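Long-range contacts in glucoamylase (Thermoanaerobacterium thermosaccharolyticum, PDB 1LF6), which removes glucose units one after another from the non-reducing ends of alpha-1,4-linked glucan chains, probably releasing them as beta-D-glucose: residues Lys73-Phe77 / Pro87-Lys91; Gly116-Lys122 / Ala137-Glu143; Ala361-Asp366 / Leu404-Arg410; Pro401-Ser405 / Ser416-Pro420. All blocks are in the same frame, centred on the assembly; numbering follows the deposited sequence.

Contact 1: Lys73-Phe77 / Pro87-Lys91; sequences KEIKF and PDETK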
loop_
_atom_site.group_PDB
_atom_site.type_symbol
_atom_site.label_atom_id
_atom_site.label_comp_id
_atom_site.label_asym_id
_atom_site.label_seq_id
_atom_site.Cartn_x
_atom_site.Cartn_y
_atom_site.Cartn_z
ATOM N N LYS A 73 2.293 13.635 9.281
ATOM C CA LYS A 73 1.878 12.494 10.080
ATOM C C LYS A 73 0.359 12.530 10.205
ATOM O O LYS A 73 -0.314 11.513 10.024
ATOM C CB LYS A 73 2.537 12.553 11.460
ATOM C CG LYS A 73 2.311 11.323 12.333
ATOM C CD LYS A 73 1.121 11.489 13.257
ATOM C CE LYS A 73 1.019 10.326 14.238
ATOM N NZ LYS A 73 -0.058 10.535 15.246
ATOM N N GLU A 74 -0.173 13.716 10.498
ATOM C CA GLU A 74 -1.609 13.904 10.651
ATOM C C GLU A 74 -2.050 15.360 10.572
ATOM O O GLU A 74 -1.250 16.284 10.703
ATOM C CB GLU A 74 -2.091 13.378 12.000
ATOM C CG GLU A 74 -2.135 11.884 12.156
ATOM C CD GLU A 74 -2.903 11.498 13.401
ATOM O OE1 GLU A 74 -2.569 12.032 14.482
ATOM O OE2 GLU A 74 -3.839 10.670 13.299
ATOM N N ILE A 75 -3.351 15.532 10.362
ATOM C CA ILE A 75 -4.003 16.836 10.314
ATOM C C ILE A 75 -5.386 16.516 10.866
ATOM O O ILE A 75 -6.223 15.942 10.166
ATOM C CB ILE A 75 -4.153 17.380 8.880
ATOM C CG1 ILE A 75 -2.784 17.523 8.217
ATOM C CG2 ILE A 75 -4.831 18.747 8.922
ATOM C CD1 ILE A 75 -2.846 17.975 6.762
ATOM N N LYS A 76 -5.615 16.862 12.129
ATOM C CA LYS A 76 -6.888 16.566 12.769
ATOM C C LYS A 76 -7.503 17.748 13.506
ATOM O O LYS A 76 -6.845 18.764 13.756
ATOM C CB LYS A 76 -6.708 15.409 13.753
ATOM C CG LYS A 76 -5.803 15.759 14.930
ATOM C CD LYS A 76 -5.551 14.559 15.826
ATOM C CE LYS A 76 -4.582 14.915 16.947
ATOM N NZ LYS A 76 -4.316 13.755 17.838
ATOM N N PHE A 77 -8.776 17.598 13.854
ATOM C CA PHE A 77 -9.502 18.631 14.579
ATOM C C PHE A 77 -9.665 18.255 16.042
ATOM O O PHE A 77 -9.833 17.080 16.377
ATOM C CB PHE A 77 -10.892 18.844 13.970
ATOM C CG PHE A 77 -10.890 19.697 12.739
ATOM C CD1 PHE A 77 -10.527 21.039 12.812
ATOM C CD2 PHE A 77 -11.242 19.163 11.506
ATOM C CE1 PHE A 77 -10.515 21.835 11.674
ATOM C CE2 PHE A 77 -11.233 19.951 10.365
ATOM C CZ PHE A 77 -10.869 21.291 10.447
ATOM N N PRO A 87 -12.369 16.595 23.319
ATOM C CA PRO A 87 -12.293 15.404 22.465
ATOM C C PRO A 87 -11.450 15.538 21.199
ATOM O O PRO A 87 -11.491 16.553 20.503
ATOM C CB PRO A 87 -13.757 15.121 22.141
ATOM C CG PRO A 87 -14.316 16.482 22.033
ATOM C CD PRO A 87 -13.719 17.184 23.243
ATOM N N ASP A 88 -10.683 14.486 20.926
ATOM C CA ASP A 88 -9.829 14.391 19.747
ATOM C C ASP A 88 -10.669 13.572 18.776
ATOM O O ASP A 88 -10.981 12.416 19.052
ATOM C CB ASP A 88 -8.537 13.651 20.114
ATOM C CG ASP A 88 -7.625 13.396 18.912
ATOM O OD1 ASP A 88 -6.425 13.124 19.141
ATOM O OD2 ASP A 88 -8.090 13.452 17.754
ATOM N N GLU A 89 -11.051 14.175 17.654
ATOM C CA GLU A 89 -11.891 13.489 16.674
ATOM C C GLU A 89 -11.350 12.120 16.257
ATOM O O GLU A 89 -12.124 11.189 16.037
ATOM C CB GLU A 89 -12.087 14.363 15.427
ATOM C CG GLU A 89 -10.929 14.322 14.437
ATOM C CD GLU A 89 -11.190 15.138 13.182
ATOM O OE1 GLU A 89 -12.344 15.143 12.704
ATOM O OE2 GLU A 89 -10.238 15.761 12.667
ATOM N N THR A 90 -10.028 11.994 16.164
ATOM C CA THR A 90 -9.421 10.733 15.751
ATOM C C THR A 90 -9.603 9.588 16.741
ATOM O O THR A 90 -9.265 8.444 16.437
ATOM C CB THR A 90 -7.903 10.892 15.453
ATOM O OG1 THR A 90 -7.194 11.221 16.653
ATOM C CG2 THR A 90 -7.676 11.986 14.426
ATOM N N LYS A 91 -10.144 9.873 17.921
ATOM C CA LYS A 91 -10.348 8.812 18.906
ATOM C C LYS A 91 -11.633 8.933 19.712
ATOM O O LYS A 91 -12.087 7.955 20.302
ATOM C CB LYS A 91 -9.152 8.751 19.856
ATOM C CG LYS A 91 -8.766 10.088 20.436
ATOM C CD LYS A 91 -7.267 10.317 20.330
ATOM C CE LYS A 91 -6.486 9.303 21.151
ATOM N NZ LYS A 91 -5.027 9.577 21.080
HETATM O O HOH W 1 -3.912 11.448 16.463
#
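Phe77 and Glu89 are joined by two bonds of unequal strength. Phe77 N donates to Glu89 OE2 at 2.6 Å, arriving from above the carboxylate, 43° out of its plane; in return Glu89 N makes a weak bond to Phe77 O at 3.4 Å. Glutamate suits this buried place because its acid is well supplied with donors: OE2 also forms a salt bridge with Lys122, and OE1 accepts from Asn111 ND2, a setting likely to favour the charged form.

In a salt bridge, Lys76 NZ meets Asp88 OD1 on its syn side at 2.6 Å, the two side chains crossing at about a right angle. Lys76 CG sits between the backbone N and the carbonyl carbon (chi1 66°), and the rest of the chain runs out straight to the acid. A water 2.7 Å from Lys76 NZ accepts from it and donates to Glu74 OE1, tying a second acid to the same ammonium.

Asp88 is the N-cap of the short, weakly bonded helix 89-92, which leads from the seven-stranded sheet containing strand 70-80 to strand 93-99 of the other sheet of the N-terminal beta sandwich. Asp88 OD2 accepts from Thr90 N at 2.9 Å and from Thr90 OG1 at 2.6 Å, both on the same face of the carboxylate. One oxygen caps the helix while the other holds the lysine.

Apolar packing comes from Thr90, whose CG2 lies 3.6 Å from Lys76 CD, a methyl against the lysine's aliphatic stem. The Phe77 ring leads away from helix 89-92 and packs on Ile120, Leu151 and Leu153.

Contact 2: Gly116-Lys122 / Ala137-Glu143; sequences GRYRITK and AKFEALE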
loop_
_atom_site.group_PDB
_atom_site.type_symbol
_atom_site.label_atom_id
_atom_site.label_comp_id
_atom_site.label_asym_id
_atom_site.label_seq_id
_atom_site.Cartn_x
_atom_site.Cartn_y
_atom_site.Cartn_z
ATOM N N GLY A 116 -22.198 12.552 21.197
ATOM C CA GLY A 116 -23.227 13.251 20.448
ATOM C C GLY A 116 -23.355 14.743 20.674
ATOM O O GLY A 116 -24.466 15.275 20.691
ATOM N N ARG A 117 -22.228 15.427 20.833
ATOM C CA ARG A 117 -22.250 16.866 21.055
ATOM C C ARG A 117 -21.950 17.630 19.772
ATOM O O ARG A 117 -22.482 18.717 19.551
ATOM C CB ARG A 117 -21.238 17.241 22.142
ATOM C CG ARG A 117 -21.523 16.571 23.482
ATOM C CD ARG A 117 -20.381 16.738 24.468
ATOM N NE ARG A 117 -19.109 16.286 23.906
ATOM C CZ ARG A 117 -18.039 15.965 24.628
ATOM N NH1 ARG A 117 -18.080 16.035 25.952
ATOM N NH2 ARG A 117 -16.926 15.580 24.022
ATOM N N TYR A 118 -21.104 17.056 18.923
ATOM C CA TYR A 118 -20.743 17.707 17.671
ATOM C C TYR A 118 -20.640 16.732 16.502
ATOM O O TYR A 118 -20.753 15.516 16.668
ATOM C CB TYR A 118 -19.408 18.441 17.818
ATOM C CG TYR A 118 -18.240 17.514 18.067
ATOM C CD1 TYR A 118 -17.883 17.137 19.362
ATOM C CD2 TYR A 118 -17.520 16.973 17.001
ATOM C CE1 TYR A 118 -16.836 16.241 19.589
ATOM C CE2 TYR A 118 -16.474 16.076 17.216
ATOM C CZ TYR A 118 -16.140 15.714 18.512
ATOM O OH TYR A 118 -15.121 14.814 18.725
ATOM N N ARG A 119 -20.414 17.292 15.319
ATOM C CA ARG A 119 -20.267 16.514 14.097
ATOM C C ARG A 119 -19.411 17.319 13.135
ATOM O O ARG A 119 -19.651 18.507 12.924
ATOM C CB ARG A 119 -21.632 16.247 13.459
ATOM C CG ARG A 119 -21.566 15.435 12.171
ATOM C CD ARG A 119 -22.846 15.584 11.377
ATOM N NE ARG A 119 -23.994 15.041 12.092
ATOM C CZ ARG A 119 -25.250 15.422 11.884
ATOM N NH1 ARG A 119 -26.233 14.870 12.579
ATOM N NH2 ARG A 119 -25.519 16.365 10.989
ATOM N N ILE A 120 -18.400 16.678 12.565
ATOM C CA ILE A 120 -17.526 17.351 11.616
ATOM C C ILE A 120 -17.578 16.610 10.286
ATOM O O ILE A 120 -17.399 15.391 10.238
ATOM C CB ILE A 120 -16.063 17.388 12.121
ATOM C CG1 ILE A 120 -15.987 18.139 13.454
ATOM C CG2 ILE A 120 -15.173 18.067 11.090
ATOM C CD1 ILE A 120 -14.582 18.250 14.028
ATOM N N THR A 121 -17.836 17.344 9.211
ATOM C CA THR A 121 -17.909 16.740 7.887
ATOM C C THR A 121 -16.773 17.279 7.026
ATOM O O THR A 121 -16.527 18.485 6.998
ATOM C CB THR A 121 -19.262 17.050 7.217
ATOM O OG1 THR A 121 -20.318 16.550 8.044
ATOM C CG2 THR A 121 -19.345 16.396 5.840
ATOM N N LYS A 122 -16.077 16.384 6.329
ATOM C CA LYS A 122 -14.952 16.795 5.500
ATOM C C LYS A 122 -15.038 16.350 4.042
ATOM O O LYS A 122 -15.652 15.340 3.715
ATOM C CB LYS A 122 -13.644 16.262 6.096
ATOM C CG LYS A 122 -13.447 16.552 7.579
ATOM C CD LYS A 122 -12.220 15.816 8.116
ATOM C CE LYS A 122 -11.969 16.135 9.581
ATOM N NZ LYS A 122 -10.790 15.389 10.121
ATOM N N ALA A 137 -14.266 21.683 5.419
ATOM C CA ALA A 137 -14.847 21.147 6.636
ATOM C C ALA A 137 -15.930 22.067 7.165
ATOM O O ALA A 137 -15.913 23.273 6.917
ATOM C CB ALA A 137 -13.763 20.958 7.691
ATOM N N LYS A 138 -16.876 21.479 7.886
ATOM C CA LYS A 138 -17.968 22.221 8.489
ATOM C C LYS A 138 -18.231 21.613 9.859
ATOM O O LYS A 138 -18.239 20.389 10.016
ATOM C CB LYS A 138 -19.234 22.137 7.632
ATOM C CG LYS A 138 -19.865 20.754 7.561
ATOM C CD LYS A 138 -21.232 20.796 6.877
ATOM C CE LYS A 138 -21.840 19.400 6.781
ATOM N NZ LYS A 138 -23.179 19.390 6.118
ATOM N N PHE A 139 -18.429 22.473 10.850
ATOM C CA PHE A 139 -18.686 22.023 12.207
ATOM C C PHE A 139 -20.156 22.191 12.545
ATOM O O PHE A 139 -20.763 23.208 12.211
ATOM C CB PHE A 139 -17.823 22.821 13.189
ATOM C CG PHE A 139 -18.050 22.463 14.628
ATOM C CD1 PHE A 139 -19.021 23.119 15.380
ATOM C CD2 PHE A 139 -17.303 21.457 15.231
ATOM C CE1 PHE A 139 -19.245 22.779 16.710
ATOM C CE2 PHE A 139 -17.518 21.107 16.559
ATOM C CZ PHE A 139 -18.493 21.770 17.302
ATOM N N GLU A 140 -20.728 21.187 13.203
ATOM C CA GLU A 140 -22.132 21.236 13.593
ATOM C C GLU A 140 -22.304 20.942 15.073
ATOM O O GLU A 140 -21.795 19.945 15.577
ATOM C CB GLU A 140 -22.959 20.210 12.819
ATOM C CG GLU A 140 -22.960 20.360 11.316
ATOM C CD GLU A 140 -23.907 19.372 10.664
ATOM O OE1 GLU A 140 -25.132 19.593 10.742
ATOM O OE2 GLU A 140 -23.432 18.368 10.092
ATOM N N ALA A 141 -23.030 21.809 15.766
ATOM C CA ALA A 141 -23.288 21.606 17.183
ATOM C C ALA A 141 -24.541 20.743 17.293
ATOM O O ALA A 141 -25.644 21.210 17.003
ATOM C CB ALA A 141 -23.507 22.943 17.875
ATOM N N LEU A 142 -24.370 19.485 17.693
ATOM C CA LEU A 142 -25.504 18.574 17.828
ATOM C C LEU A 142 -26.341 18.935 19.046
ATOM O O LEU A 142 -27.569 18.967 18.977
ATOM C CB LEU A 142 -25.026 17.121 17.923
ATOM C CG LEU A 142 -24.368 16.549 16.661
ATOM C CD1 LEU A 142 -24.068 15.072 16.867
ATOM C CD2 LEU A 142 -25.290 16.736 15.463
ATOM N N GLU A 143 -25.680 19.198 20.168
ATOM C CA GLU A 143 -26.398 19.586 21.371
ATOM C C GLU A 143 -25.910 20.973 21.771
ATOM O O GLU A 143 -24.721 21.275 21.661
ATOM C CB GLU A 143 -26.157 18.581 22.504
ATOM C CG GLU A 143 -24.885 18.805 23.308
ATOM C CD GLU A 143 -24.772 17.854 24.487
ATOM O OE1 GLU A 143 -23.896 18.072 25.352
ATOM O OE2 GLU A 143 -25.558 16.885 24.544
HETATM O O HOH W 2 -20.909 18.191 10.201
#
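Arg119 and Glu140 meet because Arg119 holds CG anti to the backbone N (chi1 -180°) and bends at chi3, while Glu140 places CG beside its own N and extends from there. Arg119 NH2 reaches Glu140 OE2 at 3.0 Å in a salt bridge, coming from above the carboxylate, whose plane stands 76° from the guanidinium. Leu142 CD2 lies over one guanidinium face, 3.6 Å from Arg119 NH1. With CG anti to N (chi1 178°), Phe139 brings its ring toward strand 118-126: CZ touches Tyr118 CB at 3.5 Å and CD2 touches Ile120 CG1 at 4.0 Å.

Apart from Leu142, just past the strand, these residues belong to a beta hairpin of strands 118-126 and 132-141 in the larger antiparallel sheet of the N-terminal sandwich. Arg119 with Glu140 and Thr121 with Lys138 are hydrogen-bonded pairs; Ile120 with Phe139 is a non-hydrogen-bonded one. Apolar side chains suit the face of Tyr118, Ile120 and Phe139, since Tyr118 and Ile120 pack there on strand 70-80, whereas Arg119, Thr121, Lys138 and Glu140 take the opposite face. Beyond the paired strands Arg117 O accepts from both Leu142 N, at 2.8 Å, and Glu143 N, at 3.3 Å, both from one face of the carbonyl.

Contact 3: Ala361-Asp366 / Leu404-Arg410; sequences ANRSLD and LSYRLKR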
loop_
_atom_site.group_PDB
_atom_site.type_symbol
_atom_site.label_atom_id
_atom_site.label_comp_id
_atom_site.label_asym_id
_atom_site.label_seq_id
_atom_site.Cartn_x
_atom_site.Cartn_y
_atom_site.Cartn_z
ATOM N N ALA A 361 0.914 -1.117 -17.424
ATOM C CA ALA A 361 1.675 -2.352 -17.289
ATOM C C ALA A 361 3.020 -2.217 -18.007
ATOM O O ALA A 361 4.057 -2.632 -17.485
ATOM C CB ALA A 361 0.889 -3.514 -17.863
ATOM N N ASN A 362 3.004 -1.627 -19.203
ATOM C CA ASN A 362 4.235 -1.440 -19.969
ATOM C C ASN A 362 5.210 -0.501 -19.282
ATOM O O ASN A 362 6.423 -0.705 -19.336
ATOM C CB ASN A 362 3.929 -0.911 -21.373
ATOM C CG ASN A 362 3.749 -2.026 -22.377
ATOM O OD1 ASN A 362 4.636 -2.864 -22.550
ATOM N ND2 ASN A 362 2.603 -2.044 -23.048
ATOM N N ARG A 363 4.685 0.536 -18.641
ATOM C CA ARG A 363 5.542 1.473 -17.941
ATOM C C ARG A 363 6.216 0.746 -16.780
ATOM O O ARG A 363 7.390 0.976 -16.492
ATOM C CB ARG A 363 4.717 2.645 -17.421
ATOM C CG ARG A 363 5.425 3.983 -17.526
ATOM C CD ARG A 363 4.478 5.108 -17.150
ATOM N NE ARG A 363 3.217 4.988 -17.869
ATOM C CZ ARG A 363 2.036 4.791 -17.291
ATOM N NH1 ARG A 363 1.943 4.695 -15.973
ATOM N NH2 ARG A 363 0.945 4.685 -18.039
ATOM N N SER A 364 5.477 -0.138 -16.114
ATOM C CA SER A 364 6.058 -0.872 -14.998
ATOM C C SER A 364 7.121 -1.833 -15.530
ATOM O O SER A 364 8.150 -2.042 -14.886
ATOM C CB SER A 364 4.975 -1.631 -14.216
ATOM O OG SER A 364 4.581 -2.820 -14.871
ATOM N N LEU A 365 6.887 -2.407 -16.708
ATOM C CA LEU A 365 7.865 -3.319 -17.295
ATOM C C LEU A 365 9.121 -2.544 -17.670
ATOM O O LEU A 365 10.242 -2.999 -17.419
ATOM C CB LEU A 365 7.301 -4.017 -18.536
ATOM C CG LEU A 365 8.220 -5.042 -19.212
ATOM C CD1 LEU A 365 8.604 -6.129 -18.219
ATOM C CD2 LEU A 365 7.515 -5.655 -20.423
ATOM N N ASP A 366 8.934 -1.371 -18.268
ATOM C CA ASP A 366 10.067 -0.540 -18.657
ATOM C C ASP A 366 10.862 -0.072 -17.442
ATOM O O ASP A 366 12.063 0.180 -17.537
ATOM C CB ASP A 366 9.578 0.654 -19.476
ATOM C CG ASP A 366 9.280 0.277 -20.911
ATOM O OD1 ASP A 366 8.272 0.764 -21.460
ATOM O OD2 ASP A 366 10.065 -0.507 -21.488
ATOM N N LEU A 404 6.116 -11.199 -17.751
ATOM C CA LEU A 404 5.370 -9.998 -18.110
ATOM C C LEU A 404 5.765 -9.540 -19.524
ATOM O O LEU A 404 4.921 -9.111 -20.298
ATOM C CB LEU A 404 5.651 -8.877 -17.101
ATOM C CG LEU A 404 4.885 -7.560 -17.274
ATOM C CD1 LEU A 404 3.396 -7.809 -17.247
ATOM C CD2 LEU A 404 5.282 -6.591 -16.156
ATOM N N SER A 405 7.052 -9.629 -19.847
ATOM C CA SER A 405 7.525 -9.239 -21.166
ATOM C C SER A 405 6.805 -10.074 -22.219
ATOM O O SER A 405 6.446 -9.583 -23.292
ATOM C CB SER A 405 9.035 -9.456 -21.279
ATOM O OG SER A 405 9.738 -8.518 -20.486
ATOM N N TYR A 406 6.586 -11.343 -21.899
ATOM C CA TYR A 406 5.906 -12.246 -22.808
ATOM C C TYR A 406 4.436 -11.875 -23.003
ATOM O O TYR A 406 3.950 -11.813 -24.128
ATOM C CB TYR A 406 6.009 -13.686 -22.298
ATOM C CG TYR A 406 5.007 -14.610 -22.942
ATOM C CD1 TYR A 406 3.829 -14.959 -22.282
ATOM C CD2 TYR A 406 5.201 -15.079 -24.241
ATOM C CE1 TYR A 406 2.869 -15.743 -22.898
ATOM C CE2 TYR A 406 4.246 -15.864 -24.868
ATOM C CZ TYR A 406 3.082 -16.187 -24.192
ATOM O OH TYR A 406 2.118 -16.924 -24.827
ATOM N N ARG A 407 3.726 -11.635 -21.906
ATOM C CA ARG A 407 2.316 -11.289 -21.998
ATOM C C ARG A 407 2.080 -9.944 -22.681
ATOM O O ARG A 407 1.061 -9.748 -23.339
ATOM C CB ARG A 407 1.679 -11.300 -20.607
ATOM C CG ARG A 407 1.611 -12.689 -19.989
ATOM C CD ARG A 407 0.561 -12.729 -18.901
ATOM N NE ARG A 407 -0.766 -12.471 -19.445
ATOM C CZ ARG A 407 -1.693 -11.747 -18.831
ATOM N NH1 ARG A 407 -1.438 -11.204 -17.649
ATOM N NH2 ARG A 407 -2.875 -11.561 -19.401
ATOM N N LEU A 408 3.019 -9.018 -22.524
ATOM C CA LEU A 408 2.898 -7.712 -23.157
ATOM C C LEU A 408 3.498 -7.759 -24.565
ATOM O O LEU A 408 3.520 -6.756 -25.274
ATOM C CB LEU A 408 3.604 -6.645 -22.313
ATOM C CG LEU A 408 2.834 -6.229 -21.050
ATOM C CD1 LEU A 408 3.687 -5.342 -20.172
ATOM C CD2 LEU A 408 1.567 -5.511 -21.458
ATOM N N LYS A 409 3.968 -8.941 -24.960
ATOM C CA LYS A 409 4.574 -9.143 -26.271
ATOM C C LYS A 409 5.673 -8.131 -26.547
ATOM O O LYS A 409 5.836 -7.654 -27.672
ATOM C CB LYS A 409 3.506 -9.078 -27.367
ATOM C CG LYS A 409 2.499 -10.212 -27.281
ATOM C CD LYS A 409 1.513 -10.180 -28.430
ATOM C CE LYS A 409 0.550 -11.361 -28.350
ATOM N NZ LYS A 409 -0.383 -11.398 -29.514
ATOM N N ARG A 410 6.432 -7.810 -25.505
ATOM C CA ARG A 410 7.530 -6.860 -25.614
ATOM C C ARG A 410 8.819 -7.592 -25.946
ATOM O O ARG A 410 9.740 -7.669 -25.128
ATOM C CB ARG A 410 7.681 -6.090 -24.295
ATOM C CG ARG A 410 6.521 -5.150 -24.006
ATOM C CD ARG A 410 6.516 -4.009 -25.004
ATOM N NE ARG A 410 7.783 -3.286 -24.972
ATOM C CZ ARG A 410 8.104 -2.374 -24.061
ATOM N NH1 ARG A 410 7.269 -2.051 -23.104
ATOM N NH2 ARG A 410 9.275 -1.784 -24.091
HETATM O O HOH W 3 2.431 -4.320 -25.124
#
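Arg410 clasps two polar residues one helical turn apart, Asn362 and Asp366. Its NH1 donates to Asn362 OD1 at 2.8 Å; the oxygen lies in the guanidinium plane, yet the nitrogen stands 43° above the plane of the amide. NH2 meets Asp366 OD2 at 3.0 Å through the syn lone pair, and a weak bond from NH1 to Asp366 OD1 at 3.4 Å completes the salt bridge. A long, flat, many-donor group is what can serve both acceptors together.

Beneath this polar clasp lies an apolar layer. Leu365 puts CD1 3.9 Å from Leu404 CD2, the two leucines sliding past each other in opposite directions, and its other methyl, CD2, is 3.8 Å from Leu408 CD1. Arg410 joins the layer with its aliphatic part: CG packs against Leu365 CD2, and bends at chi2 (-68°) and chi3 then fold the guanidinium back to helix 358-375. A leucine in place of Arg410 would probably leave Asp366 without its opposite charge and the Asn362 oxygen without its donor.

The second shell holds these groups in position. Arg410 NE pairs with Asp412, and a water 3.1 Å from Asn362 ND2 bridges it to Leu408 O, which helps fix the rotation of the amide. Lys409 takes a positive phi (52°), and Arg410 N bonds back to Ser405 O at 2.8 Å, turning the chain so that Arg410 faces helix 358-375. This Schellman motif ends helix 395-407, and the contact joins two helices of the (alpha/alpha) barrel that forms the catalytic domain of family 15 glucoamylases.

Contact 4: Pro401-Ser405 / Ser416-Pro420; sequences PIILS and SLVKP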
loop_
_atom_site.group_PDB
_atom_site.type_symbol
_atom_site.label_atom_id
_atom_site.label_comp_id
_atom_site.label_asym_id
_atom_site.label_seq_id
_atom_site.Cartn_x
_atom_site.Cartn_y
_atom_site.Cartn_z
ATOM N N PRO A 401 9.509 -10.576 -14.371
ATOM C CA PRO A 401 9.602 -9.578 -15.437
ATOM C C PRO A 401 9.663 -10.223 -16.826
ATOM O O PRO A 401 9.211 -9.631 -17.810
ATOM C CB PRO A 401 10.861 -8.787 -15.070
ATOM C CG PRO A 401 11.614 -9.706 -14.138
ATOM C CD PRO A 401 10.538 -10.355 -13.342
ATOM N N ILE A 402 10.206 -11.438 -16.903
ATOM C CA ILE A 402 10.283 -12.139 -18.182
ATOM C C ILE A 402 8.881 -12.560 -18.598
ATOM O O ILE A 402 8.498 -12.414 -19.756
ATOM C CB ILE A 402 11.140 -13.428 -18.110
ATOM C CG1 ILE A 402 12.573 -13.106 -17.689
ATOM C CG2 ILE A 402 11.123 -14.120 -19.474
ATOM C CD1 ILE A 402 13.435 -14.347 -17.474
ATOM N N ILE A 403 8.125 -13.094 -17.643
ATOM C CA ILE A 403 6.766 -13.542 -17.906
ATOM C C ILE A 403 5.908 -12.363 -18.366
ATOM O O ILE A 403 5.086 -12.504 -19.269
ATOM C CB ILE A 403 6.143 -14.193 -16.644
ATOM C CG1 ILE A 403 7.008 -15.386 -16.206
ATOM C CG2 ILE A 403 4.715 -14.659 -16.931
ATOM C CD1 ILE A 403 6.575 -16.017 -14.902
ATOM N N LEU A 404 6.116 -11.199 -17.751
ATOM C CA LEU A 404 5.370 -9.998 -18.110
ATOM C C LEU A 404 5.765 -9.540 -19.524
ATOM O O LEU A 404 4.921 -9.111 -20.298
ATOM C CB LEU A 404 5.651 -8.877 -17.101
ATOM C CG LEU A 404 4.885 -7.560 -17.274
ATOM C CD1 LEU A 404 3.396 -7.809 -17.247
ATOM C CD2 LEU A 404 5.282 -6.591 -16.156
ATOM N N SER A 405 7.052 -9.629 -19.847
ATOM C CA SER A 405 7.525 -9.239 -21.166
ATOM C C SER A 405 6.805 -10.074 -22.219
ATOM O O SER A 405 6.446 -9.583 -23.292
ATOM C CB SER A 405 9.035 -9.456 -21.279
ATOM O OG SER A 405 9.738 -8.518 -20.486
ATOM N N SER A 416 18.000 -6.406 -23.379
ATOM C CA SER A 416 18.178 -5.664 -22.136
ATOM C C SER A 416 17.495 -6.240 -20.896
ATOM O O SER A 416 17.894 -5.925 -19.772
ATOM C CB SER A 416 17.714 -4.217 -22.329
ATOM O OG SER A 416 16.317 -4.158 -22.573
ATOM N N LEU A 417 16.486 -7.086 -21.088
ATOM C CA LEU A 417 15.751 -7.639 -19.952
ATOM C C LEU A 417 15.694 -9.165 -19.870
ATOM O O LEU A 417 16.162 -9.766 -18.899
ATOM C CB LEU A 417 14.324 -7.081 -19.964
ATOM C CG LEU A 417 13.346 -7.331 -18.806
ATOM C CD1 LEU A 417 12.982 -8.812 -18.699
ATOM C CD2 LEU A 417 13.970 -6.831 -17.522
ATOM N N VAL A 418 15.119 -9.784 -20.891
ATOM C CA VAL A 418 14.949 -11.230 -20.924
ATOM C C VAL A 418 16.223 -12.056 -20.850
ATOM O O VAL A 418 16.372 -12.884 -19.948
ATOM C CB VAL A 418 14.141 -11.652 -22.172
ATOM C CG1 VAL A 418 13.969 -13.161 -22.204
ATOM C CG2 VAL A 418 12.775 -10.952 -22.159
ATOM N N LYS A 419 17.145 -11.839 -21.782
ATOM C CA LYS A 419 18.382 -12.612 -21.794
ATOM C C LYS A 419 19.204 -12.481 -20.511
ATOM O O LYS A 419 19.621 -13.485 -19.938
ATOM C CB LYS A 419 19.230 -12.240 -23.019
ATOM C CG LYS A 419 20.548 -12.987 -23.120
ATOM C CD LYS A 419 21.018 -13.069 -24.573
ATOM C CE LYS A 419 22.491 -13.428 -24.662
ATOM N NZ LYS A 419 22.844 -14.617 -23.843
ATOM N N PRO A 420 19.453 -11.250 -20.038
ATOM C CA PRO A 420 20.243 -11.168 -18.802
ATOM C C PRO A 420 19.596 -11.869 -17.597
ATOM O O PRO A 420 20.286 -12.520 -16.808
ATOM C CB PRO A 420 20.421 -9.661 -18.594
ATOM C CG PRO A 420 19.280 -9.050 -19.374
ATOM C CD PRO A 420 19.192 -9.915 -20.597
#
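Two consecutive helices of the (alpha/alpha) barrel, 395-407 and 414-428, meet here through Ile402, Ser405, Leu417 and Val418. The short helical segments run 127° apart with axes 9.5 Å from each other at closest approach, and the small Ser405 and compact Val418 let the backbones come together at Ile402 and Val418.

Val418 spreads its two methyls over Ile402 and Ser405. CG1, anti to the backbone N (chi1 180°), touches Ile402 CG2 at 4.1 Å, and CG2 touches Ser405 CB at the same 4.1 Å; the Ile402 and Val418 side chains cross at about a right angle. Leu417 works by a single branch: CD1 reaches Ser405 OG at 3.7 Å and the ring of Pro401, where CB is 4.2 Å away.

The hydroxyl in this buried, mainly apolar contact is satisfied within its own helix. Ser405 OG donates to Pro401 O at 2.9 Å, while Ser405 N donates to the same oxygen at 3.0 Å from the opposite face of the carbonyl plane, so the serine grips one carbonyl twice. An alanine at Ser405 would probably leave Pro401 O with one donor fewer and open a gap beside Leu417 CD1.

Both helices are irregular here: Pro401 has no N-H to give and the N of Ile402 makes no bond to the turn before, which kinks the first helix, and residues 416-418 form a wider pi-type turn. Val418 also packs on Ala458 and Ile461 of helix 445-464, and Leu417 on Val372 of helix 358-375, giving the largely aliphatic helix packing by which an (alpha/alpha) barrel is built.

Going from the N terminus, contact 1 closes a short loop that takes in the last residues of strand 70-80, where the chain passes between the two sheets of the sandwich. Contact 2 follows in series and closes a hairpin; the two touch through the Glu89-Lys122 salt bridge and through Pro87 packed on Arg117 and Tyr118. The chain then enters the catalytic domain, where contacts 3 and 4 lie on the opposite side of the chain's centre from contacts 1 and 2. Contact 3 closes a longer loop between helices 358-375 and 395-407. Contact 4 overlaps it on Leu404 and Ser405, neither loop enclosing the other, and carries the packing on to helix 414-428.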